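Local coordinates for aeromonas extracellular serine protease (Aeromonas sobria, PDB 3WQB), which cleaves peptide bonds after paired basic residues, one of them lysine, as a calcium-binding, kexin- and furin-like serine protease and probable virulence factor, at residues G179-S187 and N508-D516; A224-T233 and R559-E567. The protein carries 1 engineered substitution. All coordinates share one frame; numbering follows the deposited sequence.

Interaction 1. Residues G179-S187 and N508-D516; sequences GMSVVDPRS and NSLVGQSLD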
loop_
_atom_site.group_PDB
_atom_site.type_symbol
_atom_site.label_atom_id
_atom_site.label_comp_id
_atom_site.label_asym_id
_atom_site.label_seq_id
_atom_site.Cartn_x
_atom_site.Cartn_y
_atom_site.Cartn_z
ATOM N N GLY A 179 3.212 3.227 3.822
ATOM C CA GLY A 179 3.189 1.821 4.159
ATOM C C GLY A 179 4.187 1.513 5.250
ATOM O O GLY A 179 4.943 2.391 5.694
ATOM N N MET A 180 4.188 0.253 5.664
ATOM C CA MET A 180 5.041 -0.199 6.744
ATOM C C MET A 180 5.949 -1.324 6.267
ATOM O O MET A 180 5.472 -2.396 5.900
ATOM C CB MET A 180 4.187 -0.658 7.927
ATOM C CG MET A 180 5.019 -0.943 9.177
ATOM S SD MET A 180 4.009 -1.441 10.567
ATOM C CE MET A 180 3.453 -2.997 9.960
ATOM N N SER A 181 7.260 -1.086 6.282
ATOM C CA SER A 181 8.226 -2.145 5.995
ATOM C C SER A 181 8.478 -2.928 7.272
ATOM O O SER A 181 8.507 -2.351 8.359
ATOM C CB SER A 181 9.522 -1.564 5.438
ATOM O OG SER A 181 9.278 -0.929 4.190
ATOM N N VAL A 182 8.642 -4.239 7.138
ATOM C CA VAL A 182 8.789 -5.110 8.307
ATOM C C VAL A 182 9.902 -6.110 8.097
ATOM O O VAL A 182 10.162 -6.531 6.965
ATOM C CB VAL A 182 7.468 -5.870 8.645
ATOM C CG1 VAL A 182 6.367 -4.903 9.038
ATOM C CG2 VAL A 182 7.017 -6.752 7.484
ATOM N N VAL A 183 10.536 -6.501 9.204
ATOM C CA VAL A 183 11.485 -7.621 9.198
ATOM C C VAL A 183 10.971 -8.812 10.006
ATOM O O VAL A 183 11.574 -9.889 9.993
ATOM C CB VAL A 183 12.914 -7.216 9.670
ATOM C CG1 VAL A 183 13.502 -6.179 8.721
ATOM C CG2 VAL A 183 12.891 -6.684 11.100
ATOM N N ASP A 184 9.854 -8.615 10.703
ATOM C CA ASP A 184 9.184 -9.692 11.413
ATOM C C ASP A 184 7.714 -9.677 11.045
ATOM O O ASP A 184 7.129 -8.608 10.895
ATOM C CB ASP A 184 9.357 -9.557 12.927
ATOM C CG ASP A 184 10.772 -9.874 13.384
ATOM O OD1 ASP A 184 11.502 -8.914 13.699
ATOM O OD2 ASP A 184 11.166 -11.069 13.410
ATOM N N PRO A 185 7.119 -10.866 10.887
ATOM C CA PRO A 185 5.743 -10.945 10.432
ATOM C C PRO A 185 4.780 -10.396 11.468
ATOM O O PRO A 185 5.041 -10.460 12.675
ATOM C CB PRO A 185 5.523 -12.446 10.239
ATOM C CG PRO A 185 6.469 -13.078 11.213
ATOM C CD PRO A 185 7.680 -12.198 11.189
ATOM N N ARG A 186 3.680 -9.838 10.995
ATOM C CA ARG A 186 2.642 -9.372 11.896
ATOM C C ARG A 186 1.315 -10.038 11.635
ATOM O O ARG A 186 0.995 -10.370 10.502
ATOM C CB ARG A 186 2.502 -7.858 11.801
ATOM C CG ARG A 186 3.580 -7.130 12.578
ATOM C CD ARG A 186 3.507 -5.655 12.337
ATOM N NE ARG A 186 4.677 -4.973 12.868
ATOM C CZ ARG A 186 4.630 -3.902 13.653
ATOM N NH1 ARG A 186 3.462 -3.368 14.001
ATOM N NH2 ARG A 186 5.758 -3.358 14.082
ATOM N N SER A 187 0.559 -10.252 12.705
ATOM C CA SER A 187 -0.851 -10.596 12.601
ATOM C C SER A 187 -1.656 -9.363 12.159
ATOM O O SER A 187 -1.292 -8.229 12.480
ATOM C CB SER A 187 -1.353 -11.105 13.952
ATOM O OG SER A 187 -2.763 -11.191 13.962
ATOM N N ASN A 508 12.413 -12.697 0.881
ATOM C CA ASN A 508 11.846 -11.427 1.291
ATOM C C ASN A 508 12.541 -10.872 2.532
ATOM O O ASN A 508 13.555 -11.422 2.990
ATOM C CB ASN A 508 10.361 -11.618 1.550
ATOM C CG ASN A 508 10.109 -12.715 2.545
ATOM O OD1 ASN A 508 10.440 -12.582 3.724
ATOM N ND2 ASN A 508 9.547 -13.831 2.069
ATOM N N SER A 509 12.016 -9.767 3.046
ATOM C CA SER A 509 12.661 -9.021 4.118
ATOM C C SER A 509 12.363 -9.510 5.535
ATOM O O SER A 509 12.723 -8.833 6.498
ATOM C CB SER A 509 12.336 -7.528 3.990
ATOM O OG SER A 509 10.981 -7.276 4.327
ATOM N N LEU A 510 11.720 -10.671 5.674
ATOM C CA LEU A 510 11.460 -11.232 7.008
ATOM C C LEU A 510 12.710 -11.839 7.640
ATOM O O LEU A 510 12.719 -13.002 8.050
ATOM C CB LEU A 510 10.309 -12.247 6.977
ATOM C CG LEU A 510 8.948 -11.692 6.562
ATOM C CD1 LEU A 510 7.927 -12.813 6.488
ATOM C CD2 LEU A 510 8.496 -10.600 7.527
ATOM N N VAL A 511 13.743 -11.014 7.755
ATOM C CA VAL A 511 15.053 -11.440 8.262
ATOM C C VAL A 511 15.219 -11.195 9.772
ATOM O O VAL A 511 16.322 -11.329 10.314
ATOM C CB VAL A 511 16.193 -10.739 7.478
ATOM C CG1 VAL A 511 16.148 -11.112 5.993
ATOM C CG2 VAL A 511 16.131 -9.210 7.669
ATOM N N GLY A 512 14.118 -10.849 10.438
ATOM C CA GLY A 512 14.130 -10.481 11.849
ATOM C C GLY A 512 14.611 -11.554 12.801
ATOM O O GLY A 512 15.098 -11.234 13.888
ATOM N N GLN A 513 14.486 -12.822 12.417
ATOM C CA GLN A 513 14.985 -13.898 13.275
ATOM C C GLN A 513 16.506 -13.849 13.366
ATOM O O GLN A 513 17.070 -14.012 14.453
ATOM C CB GLN A 513 14.523 -15.259 12.779
ATOM C CG GLN A 513 13.020 -15.439 12.820
ATOM C CD GLN A 513 12.558 -16.601 11.953
ATOM O OE1 GLN A 513 12.863 -16.668 10.761
ATOM N NE2 GLN A 513 11.825 -17.521 12.553
ATOM N N SER A 514 17.156 -13.594 12.233
ATOM C CA SER A 514 18.603 -13.428 12.187
ATOM C C SER A 514 19.040 -12.153 12.901
ATOM O O SER A 514 20.035 -12.155 13.633
ATOM C CB SER A 514 19.107 -13.444 10.743
ATOM O OG SER A 514 18.896 -14.718 10.165
ATOM N N LEU A 515 18.283 -11.071 12.711
ATOM C CA LEU A 515 18.604 -9.805 13.359
ATOM C C LEU A 515 18.510 -9.939 14.876
ATOM O O LEU A 515 19.391 -9.467 15.599
ATOM C CB LEU A 515 17.700 -8.679 12.844
ATOM C CG LEU A 515 18.062 -7.254 13.273
ATOM C CD1 LEU A 515 19.463 -6.845 12.793
ATOM C CD2 LEU A 515 17.014 -6.293 12.764
ATOM N N ASP A 516 17.454 -10.599 15.349
ATOM C CA ASP A 516 17.270 -10.861 16.777
ATOM C C ASP A 516 18.425 -11.663 17.360
ATOM O O ASP A 516 18.932 -11.325 18.428
ATOM C CB ASP A 516 15.948 -11.583 17.040
ATOM C CG ASP A 516 14.775 -10.631 17.199
ATOM O OD1 ASP A 516 14.923 -9.420 16.923
ATOM O OD2 ASP A 516 13.693 -11.107 17.605
HETATM O O HOH W 1 12.627 -12.542 15.582
HETATM O O HOH W 2 14.069 -8.272 14.414
#

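Interaction 2. Residues A224-T233 and R559-E567; sequences AAGGYVLNRT and RQVSLLNRE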
loop_
_atom_site.group_PDB
_atom_site.type_symbol
_atom_site.label_atom_id
_atom_site.label_comp_id
_atom_site.label_asym_id
_atom_site.label_seq_id
_atom_site.Cartn_x
_atom_site.Cartn_y
_atom_site.Cartn_z
ATOM N N ALA A 224 13.697 0.537 4.608
ATOM C CA ALA A 224 14.146 1.362 5.711
ATOM C C ALA A 224 13.187 1.168 6.865
ATOM O O ALA A 224 11.963 1.148 6.680
ATOM C CB ALA A 224 14.201 2.829 5.295
ATOM N N ALA A 225 13.746 1.025 8.057
ATOM C CA ALA A 225 12.971 0.758 9.251
ATOM C C ALA A 225 13.764 1.207 10.468
ATOM O O ALA A 225 14.906 0.772 10.673
ATOM C CB ALA A 225 12.646 -0.730 9.342
ATOM N N GLY A 226 13.154 2.090 11.257
ATOM C CA GLY A 226 13.723 2.568 12.517
ATOM C C GLY A 226 15.164 3.039 12.425
ATOM O O GLY A 226 16.001 2.644 13.236
ATOM N N GLY A 227 15.456 3.868 11.427
ATOM C CA GLY A 227 16.791 4.446 11.271
ATOM C C GLY A 227 17.862 3.527 10.696
ATOM O O GLY A 227 19.049 3.857 10.733
ATOM N N TYR A 228 17.444 2.374 10.179
ATOM C CA TYR A 228 18.337 1.451 9.463
ATOM C C TYR A 228 17.832 1.215 8.051
ATOM O O TYR A 228 16.629 1.251 7.802
ATOM C CB TYR A 228 18.434 0.096 10.177
ATOM C CG TYR A 228 19.212 0.120 11.475
ATOM C CD1 TYR A 228 18.622 0.578 12.656
ATOM C CD2 TYR A 228 20.537 -0.326 11.528
ATOM C CE1 TYR A 228 19.330 0.603 13.854
ATOM C CE2 TYR A 228 21.256 -0.312 12.726
ATOM C CZ TYR A 228 20.646 0.154 13.883
ATOM O OH TYR A 228 21.347 0.174 15.067
ATOM N N VAL A 229 18.758 0.981 7.129
ATOM C CA VAL A 229 18.422 0.548 5.779
ATOM C C VAL A 229 18.985 -0.857 5.576
ATOM O O VAL A 229 20.152 -1.121 5.889
ATOM C CB VAL A 229 18.964 1.511 4.687
ATOM C CG1 VAL A 229 18.518 1.069 3.298
ATOM C CG2 VAL A 229 18.512 2.943 4.938
ATOM N N LEU A 230 18.142 -1.755 5.074
ATOM C CA LEU A 230 18.529 -3.139 4.807
ATOM C C LEU A 230 18.392 -3.473 3.332
ATOM O O LEU A 230 17.421 -3.078 2.687
ATOM C CB LEU A 230 17.670 -4.131 5.606
ATOM C CG LEU A 230 17.625 -4.038 7.128
ATOM C CD1 LEU A 230 16.575 -3.013 7.562
ATOM C CD2 LEU A 230 17.308 -5.422 7.709
ATOM N N ASN A 231 19.359 -4.220 2.809
ATOM C CA ASN A 231 19.280 -4.768 1.460
ATOM C C ASN A 231 20.109 -6.040 1.402
ATOM O O ASN A 231 21.066 -6.186 2.163
ATOM C CB ASN A 231 19.789 -3.759 0.415
ATOM C CG ASN A 231 21.291 -3.524 0.505
ATOM O OD1 ASN A 231 21.768 -2.790 1.365
ATOM N ND2 ASN A 231 22.037 -4.151 -0.393
ATOM N N ARG A 232 19.740 -6.952 0.508
ATOM C CA ARG A 232 20.510 -8.171 0.302
ATOM C C ARG A 232 21.772 -7.848 -0.461
ATOM O O ARG A 232 21.773 -7.018 -1.368
ATOM C CB ARG A 232 19.697 -9.224 -0.455
ATOM C CG ARG A 232 18.471 -9.676 0.318
ATOM C CD ARG A 232 17.867 -10.958 -0.229
ATOM N NE ARG A 232 16.859 -11.488 0.693
ATOM C CZ ARG A 232 17.154 -12.162 1.804
ATOM N NH1 ARG A 232 18.424 -12.417 2.114
ATOM N NH2 ARG A 232 16.195 -12.604 2.601
ATOM N N THR A 233 22.857 -8.498 -0.067
ATOM C CA THR A 233 24.083 -8.454 -0.844
ATOM C C THR A 233 24.231 -9.817 -1.502
ATOM O O THR A 233 23.598 -10.784 -1.085
ATOM C CB THR A 233 25.302 -8.084 0.027
ATOM O OG1 THR A 233 26.476 -8.026 -0.795
ATOM C CG2 THR A 233 25.516 -9.084 1.147
ATOM N N ARG A 559 22.842 -16.653 3.433
ATOM C CA ARG A 559 22.631 -15.389 2.759
ATOM C C ARG A 559 23.132 -14.275 3.644
ATOM O O ARG A 559 23.145 -14.401 4.872
ATOM C CB ARG A 559 21.141 -15.170 2.480
ATOM C CG ARG A 559 20.541 -16.146 1.471
ATOM C CD ARG A 559 19.102 -15.783 1.145
ATOM N NE ARG A 559 18.203 -15.910 2.293
ATOM C CZ ARG A 559 17.570 -17.022 2.663
ATOM N NH1 ARG A 559 17.718 -18.152 1.982
ATOM N NH2 ARG A 559 16.770 -16.990 3.723
ATOM N N GLN A 560 23.537 -13.179 3.018
ATOM C CA GLN A 560 23.951 -12.011 3.766
ATOM C C GLN A 560 23.121 -10.785 3.420
ATOM O O GLN A 560 22.684 -10.606 2.280
ATOM C CB GLN A 560 25.435 -11.735 3.550
ATOM C CG GLN A 560 26.362 -12.774 4.178
ATOM C CD GLN A 560 27.800 -12.395 4.004
ATOM O OE1 GLN A 560 28.126 -11.636 3.106
ATOM N NE2 GLN A 560 28.670 -12.912 4.860
ATOM N N VAL A 561 22.919 -9.954 4.435
ATOM C CA VAL A 561 22.122 -8.749 4.323
ATOM C C VAL A 561 22.952 -7.598 4.873
ATOM O O VAL A 561 23.539 -7.711 5.950
ATOM C CB VAL A 561 20.806 -8.892 5.122
ATOM C CG1 VAL A 561 19.995 -7.602 5.094
ATOM C CG2 VAL A 561 19.975 -10.059 4.573
ATOM N N SER A 562 22.999 -6.504 4.123
ATOM C CA SER A 562 23.711 -5.300 4.531
ATOM C C SER A 562 22.783 -4.450 5.399
ATOM O O SER A 562 21.629 -4.169 5.016
ATOM C CB SER A 562 24.166 -4.502 3.299
ATOM O OG SER A 562 24.882 -5.311 2.366
ATOM N N LEU A 563 23.284 -4.063 6.567
ATOM C CA LEU A 563 22.579 -3.206 7.506
ATOM C C LEU A 563 23.290 -1.862 7.593
ATOM O O LEU A 563 24.473 -1.804 7.945
ATOM C CB LEU A 563 22.534 -3.843 8.900
ATOM C CG LEU A 563 22.131 -5.307 9.066
ATOM C CD1 LEU A 563 22.522 -5.793 10.445
ATOM C CD2 LEU A 563 20.640 -5.440 8.853
ATOM N N LEU A 564 22.580 -0.787 7.267
ATOM C CA LEU A 564 23.125 0.569 7.371
ATOM C C LEU A 564 22.473 1.318 8.510
ATOM O O LEU A 564 21.261 1.503 8.514
ATOM C CB LEU A 564 22.921 1.336 6.061
ATOM C CG LEU A 564 23.222 2.842 6.027
ATOM C CD1 LEU A 564 24.718 3.099 6.201
ATOM C CD2 LEU A 564 22.730 3.450 4.721
ATOM N N ASN A 565 23.278 1.744 9.476
ATOM C CA ASN A 565 22.827 2.683 10.493
ATOM C C ASN A 565 22.834 4.080 9.864
ATOM O O ASN A 565 23.894 4.608 9.545
ATOM C CB ASN A 565 23.774 2.613 11.695
ATOM C CG ASN A 565 23.308 3.459 12.870
ATOM O OD1 ASN A 565 23.004 4.640 12.722
ATOM N ND2 ASN A 565 23.270 2.853 14.050
ATOM N N ARG A 566 21.658 4.677 9.676
ATOM C CA ARG A 566 21.553 5.915 8.888
ATOM C C ARG A 566 22.208 7.119 9.562
ATOM O O ARG A 566 22.710 8.024 8.887
ATOM C CB ARG A 566 20.094 6.229 8.550
ATOM C CG ARG A 566 19.440 5.169 7.681
ATOM C CD ARG A 566 17.999 5.520 7.369
ATOM N NE ARG A 566 17.898 6.446 6.244
ATOM C CZ ARG A 566 16.756 6.812 5.670
ATOM N NH1 ARG A 566 15.596 6.331 6.109
ATOM N NH2 ARG A 566 16.772 7.661 4.652
ATOM N N GLU A 567 22.209 7.105 10.890
ATOM C CA GLU A 567 22.801 8.161 11.706
ATOM C C GLU A 567 24.332 8.096 11.749
ATOM O O GLU A 567 25.005 9.097 11.493
ATOM C CB GLU A 567 22.222 8.079 13.117
ATOM C CG GLU A 567 22.816 9.034 14.135
ATOM C CD GLU A 567 22.474 8.618 15.549
ATOM O OE1 GLU A 567 23.400 8.200 16.277
ATOM O OE2 GLU A 567 21.279 8.686 15.921
HETATM O O HOH W 3 14.475 4.674 8.628
HETATM O O HOH W 4 20.023 5.678 12.580
HETATM O O HOH W 5 20.922 -12.118 0.783
HETATM O O HOH W 6 24.021 -13.311 0.204
#

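Interaction 1. Residues G179-S187 and N508-D516
The carbonyl oxygen of Val183 meets the first turn of helix 512-520. Gly512 N donates to Val183 O at 2.8 Å. The bond is bent, 138° at the hydrogen, and the donor lies out of the carbonyl plane. The CA-H of Leu510 adds a weaker contact to this oxygen, Leu510 CA to Val183 O 3.3 Å. One residue earlier, Ser509 OG donates to Val182 O at 2.9 Å and approaches almost straight in line with the carbonyl, 174°. With chi1 at 71°, OG sits between the backbone N and the carbonyl carbon, which turns the hydroxyl to Val182. The CA-H of Val183 points at Ser509 O, 3.2 Å from Val183 CA.

This joins the catalytic subtilisin domain, through the loop after strand 173-179, to the P-domain. Val511 is the N-cap residue of the P-domain helix, and an inverse gamma turn centred on Leu510 ends on it. Gly512 has no side chain, so the Asp184 carboxylate lies close over its backbone, OD2 of Asp184 3.4 Å from Gly512 CA. Two waters link the carboxylates of Asp184 and Asp516, water 1 between their OD2 atoms and water 2 between their OD1 atoms. Thr525 also bonds to Asp184, and Arg524 forms a salt bridge with Asp516. These partners probably ease the nearness of two acids.

Leu510 makes one apolar patch with Val182 and Pro185. Its CD2 lies against the Asp184-Pro185 peptide, 3.6 Å from Pro185 N, and beside CG2 of Val182. Val183 makes a second patch, its CG1 touching Val511 CG2 at 4.1 Å, and its side chain also packs on the chain of another protein.

Interaction 2. Residues A224-T233 and R559-E567
The guanidinium groups of Arg232 and Arg559 stand nearly perpendicular, their planes 83° apart. NH1 of Arg232 lies at the edge of the Arg559 group, 3.5 Å from Arg559 NE. Glu576 OE2 forms salt bridges with both atoms, so the shared carboxylate probably offsets part of the repulsion between the two arginines. Water 5 sits in the plane at the Arg232 edge and links NH1 to Gln560 O. Arg232 also reaches Phe507 O, and Arg559 has a further acid beside it, the calcium ligand Asp488, with which it pairs.

A beta hairpin of the catalytic domain and two P-domain strands form one four-stranded antiparallel sheet. The hairpin 222-225/228-233, closed by a type I' turn from Ala225 to Tyr228, pairs with P-domain strand 559-565. Val229 with Leu564 and Asn231 with Ser562 are hydrogen-bonded pairs. Leu564 N donates to Val229 O at 2.8 Å, and Ser562 N to Asn231 O at the same 2.8 Å. Just past the strand, Arg566 N donates to Gly227 O of the turn, 2.9 Å, with a nearly straight N-H, 168°.

On the face bearing Leu230 and Leu563, the two leucines lie side by side and point the same way. Their CD2 atoms come within 3.5 Å, a tight contact, and Leu563 also rests on helix 512-520. At the turn end of this face, the Tyr228 ring and the Asn565 amide are inclined by 59°. Asn565 OD1 accepts a hydrogen bond from Thr568 N. Tyr228 CD2 lies 3.6 Å from Leu564 O.

On the other face the aliphatic part of Arg566 crosses Val229, CD of Arg566 3.6 Å from Val229 CG2. Its chain bends at chi3, which carries NH1 to Ala224 CB and to water 3, itself bound by Gly227 N.

Interactions 1 and 2 lie about 12 Å apart, centre to centre, on the same side of the chain's centre. Along the chain their segments alternate: 179-187, 224-233, 508-516, 559-567. The first two belong to the subtilisin domain and the last two to the P-domain, so both contacts join the same two domains. One uses a loop against a helix start, the other a shared sheet. They also touch directly. Asn508 O probably accepts a hydrogen bond from Arg232 NH2, and Val511 packs on Leu230 and Arg232. The two contacts thus form adjoining parts of the interface between the domains, consistent with the P-domain packing on the catalytic domain in furin-like proteases.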